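Local coordinates for protein glucokinase (Thermus thermophilus, PDB 3VOV) that catalyses, as a hexokinase of the ROK family, the phosphorylation of glucose and probably other hexoses, with ATP as the likely phosphate donor, at residues Q122-S127 / P238-L243. Residues are numbered along the deposited sequence; the frame is centred on the assembly and turned at random.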
# COMPACT_ATOMS: atom_id res chain seq x y z
N GLN B 122 -34.61 1.18 7.93
CA GLN B 122 -35.99 0.70 7.92
C GLN B 122 -36.56 0.90 6.50
O GLN B 122 -36.41 1.97 5.89
CB GLN B 122 -36.83 1.44 8.97
CG GLN B 122 -38.19 0.81 9.16
CD GLN B 122 -39.01 1.43 10.30
OE1 GLN B 122 -38.67 2.48 10.85
NE2 GLN B 122 -40.09 0.74 10.66
N GLY B 123 -37.15 -0.17 5.98
CA GLY B 123 -37.73 -0.21 4.62
C GLY B 123 -36.92 -1.09 3.69
O GLY B 123 -37.46 -1.63 2.74
N GLU B 124 -35.62 -1.26 3.98
CA GLU B 124 -34.75 -2.10 3.14
C GLU B 124 -34.98 -3.58 3.38
O GLU B 124 -35.44 -3.97 4.45
CB GLU B 124 -33.27 -1.75 3.40
CG GLU B 124 -32.94 -0.32 3.10
CD GLU B 124 -33.31 0.10 1.69
OE1 GLU B 124 -33.90 1.20 1.55
OE2 GLU B 124 -33.00 -0.63 0.73
N GLU B 125 -34.62 -4.38 2.36
CA GLU B 125 -34.48 -5.82 2.45
C GLU B 125 -33.12 -6.23 3.02
O GLU B 125 -33.03 -7.19 3.77
CB GLU B 125 -34.59 -6.44 1.05
CG GLU B 125 -35.99 -6.43 0.46
CD GLU B 125 -36.97 -7.07 1.41
OE1 GLU B 125 -36.84 -8.31 1.62
OE2 GLU B 125 -37.81 -6.33 1.97
N SER B 126 -32.07 -5.52 2.62
CA SER B 126 -30.72 -5.83 3.07
C SER B 126 -30.05 -4.54 3.48
O SER B 126 -30.36 -3.45 2.94
CB SER B 126 -29.90 -6.60 2.00
OG SER B 126 -29.50 -5.76 0.89
N SER B 127 -29.16 -4.63 4.46
CA SER B 127 -28.35 -3.49 4.80
C SER B 127 -27.00 -3.95 5.37
O SER B 127 -26.79 -5.13 5.71
CB SER B 127 -29.08 -2.53 5.75
OG SER B 127 -29.40 -3.18 6.96
N PRO B 238 -25.74 -3.94 -0.66
CA PRO B 238 -26.83 -3.82 0.29
C PRO B 238 -27.77 -2.68 -0.11
O PRO B 238 -27.36 -1.78 -0.84
CB PRO B 238 -26.09 -3.43 1.58
CG PRO B 238 -24.92 -2.60 1.08
CD PRO B 238 -24.48 -3.34 -0.16
N GLY B 239 -29.01 -2.72 0.35
CA GLY B 239 -29.97 -1.63 0.08
C GLY B 239 -29.36 -0.29 0.51
O GLY B 239 -29.33 0.66 -0.25
N VAL B 240 -28.83 -0.27 1.73
CA VAL B 240 -28.34 0.94 2.40
C VAL B 240 -27.13 0.52 3.22
O VAL B 240 -27.05 -0.62 3.72
CB VAL B 240 -29.48 1.55 3.31
CG1 VAL B 240 -28.96 2.45 4.40
CG2 VAL B 240 -30.50 2.34 2.44
N VAL B 241 -26.20 1.46 3.38
CA VAL B 241 -25.10 1.33 4.32
C VAL B 241 -25.36 2.23 5.52
O VAL B 241 -25.65 3.44 5.37
CB VAL B 241 -23.77 1.69 3.63
CG1 VAL B 241 -22.62 1.65 4.64
CG2 VAL B 241 -23.53 0.73 2.46
N VAL B 242 -25.24 1.68 6.72
CA VAL B 242 -25.47 2.47 7.94
C VAL B 242 -24.17 2.58 8.73
O VAL B 242 -23.50 1.56 8.95
CB VAL B 242 -26.57 1.82 8.85
CG1 VAL B 242 -26.86 2.68 10.13
CG2 VAL B 242 -27.86 1.59 8.08
N LEU B 243 -23.82 3.80 9.14
CA LEU B 243 -22.61 4.01 9.93
C LEU B 243 -22.95 4.58 11.30
O LEU B 243 -23.60 5.64 11.42
CB LEU B 243 -21.62 4.96 9.21
CG LEU B 243 -20.30 5.32 9.89
CD1 LEU B 243 -19.43 4.08 10.08
CD2 LEU B 243 -19.52 6.37 9.07
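E124 lies across V240 at about a right angle, its aliphatic part against the valine and its carboxylate reaching on to G239. CG stands anti to the carbonyl carbon (chi1 -59°), and the chain bends at chi2, bringing its carboxylate to the backbone of G239. E124 CG thus meets V240 CG2 at 3.7 Å, and E124 OE2 comes 3.3 Å from G239 CA. A side chain on G239 would run into that carboxylate and into the carbonyl of S126, so glycine suits the place. With an alanine here in place of E124 the stem and carboxylate are gone, which would probably leave a gap beside V240 CG2 and G239 CA.

With chi1 at 73°, the S126 hydroxyl turns to the G239 amide, which donates to S126 OG at 3.1 Å; a weak, bent second bond runs from G239 N to S126 O. P238 CB packs 3.9 Å from S127 CA. The S127 hydroxyl instead bonds H116 of helix 107-118. R151 of the second subunit bonds the carbonyls of P238 and G239.

The loop is thus fastened beside neighbouring parallel strands 127-132 and 240-244, in a sheet of the actin-like ATPase fold. Serine's hydroxyl gives the buried amide its better bond, while glutamate's stem covers V240 and its carboxylate makes no salt bridge to 238-243.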